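Local atomic coordinates of maleylpyruvate isomerase (Ralstonia sp., PDB entry 2V6K), a protein that catalyses the glutathione-dependent isomerisation of maleylpyruvate to fumarylpyruvate in the bacterial breakdown of naphthalene, working as a homodimer of the zeta-class glutathione transferase family. Residues R93-H106 against F158-Q172. Numbering follows the deposited sequence.
Sequences RVRALAAIVGCDIH and FGDTPTLADCYLVPQ. With TGG (gamma-glutamyl-S-(1,2-dicarboxyethyl)cysteinylglycine), chain F; TGG (gamma-glutamyl-S-(1,2-dicarboxyethyl)cysteinylglycine), chain C.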
loop_
_atom_site.group_PDB
_atom_site.type_symbol
_atom_site.label_atom_id
_atom_site.label_comp_id
_atom_site.label_asym_id
_atom_site.label_seq_id
_atom_site.Cartn_x
_atom_site.Cartn_y
_atom_site.Cartn_z
ATOM N N ARG A 93 -12.686 0.816 7.510
ATOM C CA ARG A 93 -13.248 1.252 6.222
ATOM C C ARG A 93 -12.427 2.368 5.596
ATOM O O ARG A 93 -12.180 2.358 4.391
ATOM C CB ARG A 93 -14.703 1.722 6.365
ATOM C CG ARG A 93 -15.634 0.747 7.048
ATOM C CD ARG A 93 -15.784 -0.534 6.269
ATOM N NE ARG A 93 -16.528 -1.511 7.059
ATOM C CZ ARG A 93 -16.799 -2.756 6.680
ATOM N NH1 ARG A 93 -16.400 -3.218 5.499
ATOM N NH2 ARG A 93 -17.474 -3.541 7.500
ATOM N N VAL A 94 -12.022 3.341 6.409
ATOM C CA VAL A 94 -11.212 4.450 5.913
ATOM C C VAL A 94 -9.842 3.945 5.475
ATOM O O VAL A 94 -9.344 4.330 4.416
ATOM C CB VAL A 94 -11.088 5.588 6.959
ATOM C CG1 VAL A 94 -10.072 6.623 6.505
ATOM C CG2 VAL A 94 -12.440 6.256 7.176
ATOM N N ARG A 95 -9.231 3.071 6.268
ATOM C CA ARG A 95 -7.958 2.478 5.858
ATOM C C ARG A 95 -8.094 1.645 4.589
ATOM O O ARG A 95 -7.170 1.608 3.780
ATOM C CB ARG A 95 -7.352 1.644 6.986
ATOM C CG ARG A 95 -6.785 2.465 8.127
ATOM C CD ARG A 95 -6.045 1.566 9.104
ATOM N NE ARG A 95 -5.347 2.328 10.140
ATOM C CZ ARG A 95 -5.551 2.210 11.446
ATOM N NH1 ARG A 95 -6.445 1.344 11.923
ATOM N NH2 ARG A 95 -4.843 2.960 12.280
ATOM N N ALA A 96 -9.227 0.969 4.410
ATOM C CA ALA A 96 -9.437 0.151 3.213
ATOM C C ALA A 96 -9.550 1.026 1.968
ATOM O O ALA A 96 -8.947 0.724 0.931
ATOM C CB ALA A 96 -10.664 -0.734 3.365
ATOM N N LEU A 97 -10.313 2.112 2.069
ATOM C CA LEU A 97 -10.433 3.060 0.963
ATOM C C LEU A 97 -9.061 3.600 0.582
ATOM O O LEU A 97 -8.693 3.626 -0.597
ATOM C CB LEU A 97 -11.377 4.211 1.331
ATOM C CG LEU A 97 -12.867 3.858 1.376
ATOM C CD1 LEU A 97 -13.660 4.986 2.015
ATOM C CD2 LEU A 97 -13.408 3.543 -0.014
ATOM N N ALA A 98 -8.290 4.013 1.586
ATOM C CA ALA A 98 -6.954 4.543 1.339
ATOM C C ALA A 98 -6.084 3.502 0.657
ATOM O O ALA A 98 -5.360 3.827 -0.283
ATOM C CB ALA A 98 -6.310 5.014 2.637
ATOM N N ALA A 99 -6.148 2.259 1.123
ATOM C CA ALA A 99 -5.281 1.213 0.597
ATOM C C ALA A 99 -5.635 0.805 -0.835
ATOM O O ALA A 99 -4.754 0.394 -1.585
ATOM C CB ALA A 99 -5.295 0.003 1.527
ATOM N N ILE A 100 -6.907 0.916 -1.233
ATOM C CA ILE A 100 -7.248 0.696 -2.644
ATOM C C ILE A 100 -6.369 1.600 -3.505
ATOM O O ILE A 100 -5.762 1.153 -4.482
ATOM C CB ILE A 100 -8.738 0.985 -2.930
ATOM C CG1 ILE A 100 -9.612 -0.092 -2.278
ATOM C CG2 ILE A 100 -9.007 1.076 -4.446
ATOM C CD1 ILE A 100 -11.092 0.211 -2.325
ATOM N N VAL A 101 -6.276 2.871 -3.129
ATOM C CA VAL A 101 -5.449 3.819 -3.871
ATOM C C VAL A 101 -3.965 3.566 -3.629
ATOM O O VAL A 101 -3.176 3.458 -4.584
ATOM C CB VAL A 101 -5.786 5.273 -3.476
ATOM C CG1 VAL A 101 -4.815 6.239 -4.122
ATOM C CG2 VAL A 101 -7.215 5.618 -3.876
ATOM N N GLY A 102 -3.582 3.471 -2.362
ATOM C CA GLY A 102 -2.176 3.454 -1.994
ATOM C C GLY A 102 -1.445 2.184 -2.373
ATOM O O GLY A 102 -0.237 2.211 -2.598
ATOM N N CYS A 103 -2.171 1.069 -2.406
ATOM C CA CYS A 103 -1.595 -0.213 -2.814
ATOM C C CYS A 103 -1.921 -0.559 -4.247
ATOM O O CYS A 103 -1.048 -0.999 -4.990
ATOM C CB CYS A 103 -2.115 -1.353 -1.932
ATOM S SG CYS A 103 -1.756 -1.217 -0.171
ATOM N N ASP A 104 -3.179 -0.380 -4.632
ATOM C CA ASP A 104 -3.672 -1.051 -5.835
ATOM C C ASP A 104 -3.866 -0.153 -7.049
ATOM O O ASP A 104 -4.266 -0.640 -8.110
ATOM C CB ASP A 104 -4.955 -1.824 -5.527
ATOM C CG ASP A 104 -4.789 -2.811 -4.389
ATOM O OD1 ASP A 104 -3.654 -3.263 -4.114
ATOM O OD2 ASP A 104 -5.821 -3.111 -3.760
ATOM N N ILE A 105 -3.608 1.142 -6.899
ATOM C CA ILE A 105 -3.620 2.051 -8.043
ATOM C C ILE A 105 -2.296 2.784 -8.180
ATOM O O ILE A 105 -1.553 2.572 -9.149
ATOM C CB ILE A 105 -4.767 3.088 -8.003
ATOM C CG1 ILE A 105 -6.129 2.423 -7.772
ATOM C CG2 ILE A 105 -4.783 3.860 -9.317
ATOM C CD1 ILE A 105 -7.257 3.429 -7.575
ATOM N N HIS A 106 -1.989 3.642 -7.209
ATOM C CA HIS A 106 -0.842 4.529 -7.340
ATOM C C HIS A 106 0.476 3.834 -7.736
ATOM O O HIS A 106 1.168 4.298 -8.647
ATOM C CB HIS A 106 -0.615 5.380 -6.082
ATOM C CG HIS A 106 0.726 6.018 -6.095
ATOM N ND1 HIS A 106 1.844 5.396 -5.581
ATOM C CD2 HIS A 106 1.160 7.145 -6.707
ATOM C CE1 HIS A 106 2.906 6.138 -5.841
ATOM N NE2 HIS A 106 2.517 7.202 -6.521
ATOM N N PHE A 158 -15.738 9.396 3.728
ATOM C CA PHE A 158 -16.293 8.776 4.920
ATOM C C PHE A 158 -16.822 9.871 5.833
ATOM O O PHE A 158 -16.116 10.836 6.132
ATOM C CB PHE A 158 -15.215 7.963 5.646
ATOM C CG PHE A 158 -15.730 7.218 6.847
ATOM C CD1 PHE A 158 -16.217 5.924 6.714
ATOM C CD2 PHE A 158 -15.738 7.815 8.101
ATOM C CE1 PHE A 158 -16.708 5.230 7.820
ATOM C CE2 PHE A 158 -16.231 7.136 9.209
ATOM C CZ PHE A 158 -16.716 5.839 9.068
ATOM N N GLY A 159 -18.066 9.719 6.275
ATOM C CA GLY A 159 -18.686 10.723 7.132
ATOM C C GLY A 159 -18.746 12.090 6.475
ATOM O O GLY A 159 -18.800 12.197 5.249
ATOM N N ASP A 160 -18.718 13.142 7.291
ATOM C CA ASP A 160 -18.853 14.502 6.766
ATOM C C ASP A 160 -17.686 15.409 7.151
ATOM O O ASP A 160 -17.808 16.640 7.166
ATOM C CB ASP A 160 -20.197 15.121 7.167
ATOM C CG ASP A 160 -20.592 16.288 6.274
ATOM O OD1 ASP A 160 -20.383 16.210 5.041
ATOM O OD2 ASP A 160 -21.115 17.286 6.809
ATOM N N THR A 161 -16.552 14.783 7.454
ATOM C CA THR A 161 -15.287 15.494 7.610
ATOM C C THR A 161 -14.232 14.822 6.732
ATOM O O THR A 161 -14.332 13.622 6.443
ATOM C CB THR A 161 -14.796 15.498 9.074
ATOM O OG1 THR A 161 -14.562 14.152 9.501
ATOM C CG2 THR A 161 -15.816 16.164 10.002
ATOM N N PRO A 162 -13.230 15.591 6.274
ATOM C CA PRO A 162 -12.148 14.937 5.535
ATOM C C PRO A 162 -11.428 13.910 6.401
ATOM O O PRO A 162 -11.263 14.113 7.605
ATOM C CB PRO A 162 -11.206 16.094 5.195
ATOM C CG PRO A 162 -12.069 17.315 5.256
ATOM C CD PRO A 162 -13.039 17.052 6.362
ATOM N N THR A 163 -11.031 12.804 5.781
ATOM C CA THR A 163 -10.267 11.758 6.458
ATOM C C THR A 163 -9.045 11.426 5.619
ATOM O O THR A 163 -8.863 11.963 4.512
ATOM C CB THR A 163 -11.087 10.462 6.658
ATOM O OG1 THR A 163 -11.466 9.935 5.380
ATOM C CG2 THR A 163 -12.327 10.710 7.518
ATOM N N LEU A 164 -8.194 10.536 6.116
ATOM C CA LEU A 164 -7.033 10.194 5.307
ATOM C C LEU A 164 -7.400 9.551 3.968
ATOM O O LEU A 164 -6.628 9.643 3.019
ATOM C CB LEU A 164 -5.955 9.417 6.072
ATOM C CG LEU A 164 -6.191 8.069 6.736
ATOM C CD1 LEU A 164 -6.271 6.942 5.718
ATOM C CD2 LEU A 164 -5.054 7.821 7.727
ATOM N N ALA A 165 -8.585 8.947 3.859
ATOM C CA ALA A 165 -9.001 8.404 2.560
ATOM C C ALA A 165 -9.040 9.507 1.497
ATOM O O ALA A 165 -8.605 9.301 0.361
ATOM C CB ALA A 165 -10.346 7.692 2.659
ATOM N N ASP A 166 -9.522 10.688 1.869
ATOM C CA ASP A 166 -9.569 11.813 0.931
ATOM C C ASP A 166 -8.176 12.285 0.548
ATOM O O ASP A 166 -7.961 12.750 -0.577
ATOM C CB ASP A 166 -10.360 12.979 1.525
ATOM C CG ASP A 166 -11.756 12.580 1.928
ATOM O OD1 ASP A 166 -12.497 12.035 1.081
ATOM O OD2 ASP A 166 -12.114 12.821 3.099
ATOM N N CYS A 167 -7.232 12.176 1.481
ATOM C CA CYS A 167 -5.839 12.519 1.200
ATOM C C CYS A 167 -5.268 11.645 0.098
ATOM O O CYS A 167 -4.451 12.113 -0.687
ATOM C CB CYS A 167 -4.963 12.394 2.446
ATOM S SG CYS A 167 -5.404 13.490 3.790
ATOM N N TYR A 168 -5.699 10.385 0.045
ATOM C CA TYR A 168 -5.274 9.478 -1.019
ATOM C C TYR A 168 -6.085 9.678 -2.297
ATOM O O TYR A 168 -5.536 9.616 -3.399
ATOM C CB TYR A 168 -5.432 8.026 -0.585
ATOM C CG TYR A 168 -4.430 7.481 0.410
ATOM C CD1 TYR A 168 -3.572 6.437 0.051
ATOM C CD2 TYR A 168 -4.388 7.938 1.729
ATOM C CE1 TYR A 168 -2.684 5.887 0.962
ATOM C CE2 TYR A 168 -3.498 7.387 2.655
ATOM C CZ TYR A 168 -2.657 6.356 2.263
ATOM O OH TYR A 168 -1.801 5.777 3.162
ATOM N N LEU A 169 -7.395 9.885 -2.167
ATOM C CA LEU A 169 -8.261 9.947 -3.340
ATOM C C LEU A 169 -7.973 11.148 -4.236
ATOM O O LEU A 169 -7.883 11.010 -5.462
ATOM C CB LEU A 169 -9.742 9.939 -2.934
ATOM C CG LEU A 169 -10.727 9.988 -4.104
ATOM C CD1 LEU A 169 -10.673 8.691 -4.909
ATOM C CD2 LEU A 169 -12.135 10.272 -3.594
ATOM N N VAL A 170 -7.841 12.324 -3.634
ATOM C CA VAL A 170 -7.705 13.550 -4.414
ATOM C C VAL A 170 -6.498 13.523 -5.379
ATOM O O VAL A 170 -6.658 13.799 -6.561
ATOM C CB VAL A 170 -7.775 14.807 -3.510
ATOM C CG1 VAL A 170 -7.298 16.046 -4.234
ATOM C CG2 VAL A 170 -9.212 14.996 -3.030
ATOM N N PRO A 171 -5.295 13.172 -4.888
ATOM C CA PRO A 171 -4.176 13.059 -5.828
ATOM C C PRO A 171 -4.389 11.993 -6.898
ATOM O O PRO A 171 -3.931 12.152 -8.028
ATOM C CB PRO A 171 -2.995 12.689 -4.928
ATOM C CG PRO A 171 -3.386 13.205 -3.580
ATOM C CD PRO A 171 -4.860 12.918 -3.507
ATOM N N GLN A 172 -5.106 10.925 -6.562
ATOM C CA GLN A 172 -5.369 9.872 -7.538
ATOM C C GLN A 172 -6.301 10.348 -8.654
ATOM O O GLN A 172 -6.141 9.947 -9.818
ATOM C CB GLN A 172 -5.913 8.619 -6.854
ATOM C CG GLN A 172 -5.942 7.406 -7.770
ATOM C CD GLN A 172 -4.570 7.063 -8.301
ATOM O OE1 GLN A 172 -3.717 6.558 -7.569
ATOM N NE2 GLN A 172 -4.345 7.341 -9.589
HETATM O OC1 TGG F . -3.598 -6.249 0.302
HETATM C CO1 TGG F . -4.702 -6.270 -0.278
HETATM O OT1 TGG F . -5.686 -6.910 0.148
HETATM C CA1 TGG F . -4.851 -5.485 -1.550
HETATM N NN1 TGG F . -4.099 -4.244 -1.431
HETATM C CB1 TGG F . -4.307 -6.274 -2.742
HETATM C CG1 TGG F . -5.134 -7.529 -2.989
HETATM C CD1 TGG F . -4.842 -8.216 -4.314
HETATM O OE1 TGG F . -3.699 -7.747 -4.989
HETATM N NN2 TGG F . -4.813 -9.635 -4.134
HETATM C CA2 TGG F . -4.237 -10.548 -5.091
HETATM C CO2 TGG F . -5.344 -10.714 -6.120
HETATM O OC2 TGG F . -6.466 -11.429 -5.646
HETATM N NN3 TGG F . -4.905 -11.120 -7.422
HETATM C CA3 TGG F . -5.857 -11.586 -8.404
HETATM C CO3 TGG F . -5.558 -10.936 -9.724
HETATM O OC3 TGG F . -4.570 -10.175 -9.825
HETATM O OT3 TGG F . -6.338 -11.201 -10.666
HETATM C CB2 TGG F . -3.853 -11.748 -4.247
HETATM S SG2 TGG F . -3.349 -13.193 -5.094
HETATM C CD2 TGG F . -1.817 -12.926 -5.923
HETATM C CE2 TGG F . -0.680 -12.881 -4.931
HETATM O OE2 TGG F . 0.138 -13.826 -4.864
HETATM O OF2 TGG F . -0.569 -11.889 -4.174
HETATM C CF2 TGG F . -1.708 -14.098 -6.895
HETATM C CH2 TGG F . -0.550 -13.996 -7.857
HETATM O OI2 TGG F . 0.021 -12.900 -8.022
HETATM O OJ2 TGG F . -0.205 -15.039 -8.461
HETATM O OC1 TGG C . 3.633 6.206 -0.438
HETATM C CO1 TGG C . 4.878 6.127 -0.451
HETATM O OT1 TGG C . 5.631 6.958 0.096
HETATM C CA1 TGG C . 5.489 4.948 -1.153
HETATM N NN1 TGG C . 4.666 3.760 -0.955
HETATM C CB1 TGG C . 5.591 5.203 -2.652
HETATM C CG1 TGG C . 6.538 6.353 -2.955
HETATM C CD1 TGG C . 6.926 6.488 -4.421
HETATM O OE1 TGG C . 6.167 5.718 -5.322
HETATM N NN2 TGG C . 6.950 7.866 -4.802
HETATM C CA2 TGG C . 6.927 8.302 -6.172
HETATM C CO2 TGG C . 8.384 8.197 -6.599
HETATM O OC2 TGG C . 9.239 9.114 -5.959
HETATM N NN3 TGG C . 8.599 8.078 -8.009
HETATM C CA3 TGG C . 9.940 8.200 -8.545
HETATM C CO3 TGG C . 10.189 7.098 -9.534
HETATM O OC3 TGG C . 9.287 6.267 -9.763
HETATM O OT3 TGG C . 11.310 7.087 -10.093
HETATM C CB2 TGG C . 6.301 9.680 -6.080
HETATM S SG2 TGG C . 6.379 10.662 -7.527
HETATM C CD2 TGG C . 5.348 9.986 -8.784
HETATM C CE2 TGG C . 3.896 10.214 -8.434
HETATM O OE2 TGG C . 3.219 11.056 -9.066
HETATM O OF2 TGG C . 3.394 9.548 -7.500
HETATM C CF2 TGG C . 5.779 10.710 -10.059
HETATM C CH2 TGG C . 5.162 10.163 -11.321
HETATM O OI2 TGG C . 4.619 9.044 -11.300
HETATM O OJ2 TGG C . 5.215 10.877 -12.351
#
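The methyl of Ala-98 sits over the centre of the Tyr-168 ring, CB lying 3.6 Å from the ring centroid and 11° off its normal. The ring's edge reaches Gly-102, whose CA lies in the ring plane; the absence of a side chain there gives the tyrosine room. Leu-164 CD1 touches Ala-98 CB from the preceding turn (3.6 Å), and Ala-165 CB meets Leu-97 CB. With Ala-98 and Ala-165 facing each other, the segments of helices 88-104 and 164-178 can approach to 8.2 Å between axes; they run in the same direction, 23° apart, within the all-helical C-terminal domain of the glutathione transferase fold. Helix 164-178 opens with a capping box: Asp-166 OD2 accepts from Thr-163 N (2.9 Å), while Thr-163 OG1 takes a weak bond from Ala-165 N. Val-94 forks between this cap and the loop before it, CG1 against Thr-163 and Leu-164, CG2 over a face of Phe-158, 3.4 Å from its CG. At the far end Gln-172, its chain bent at chi2 (59°), lays its amide against Ile-105 CG2, 3.4 Å from Gln-172 CD, and passes Val-101 CG1 running the other way. His-106 extends with CG anti to its backbone N, carrying the ring to bound dicarboxyethyl glutathione, where NE2 donates to carboxylate oxygen OF2 (2.7 Å); Asp-104 OD1 accepts from the ligand amino group in the second subunit's site, across the dimer interface.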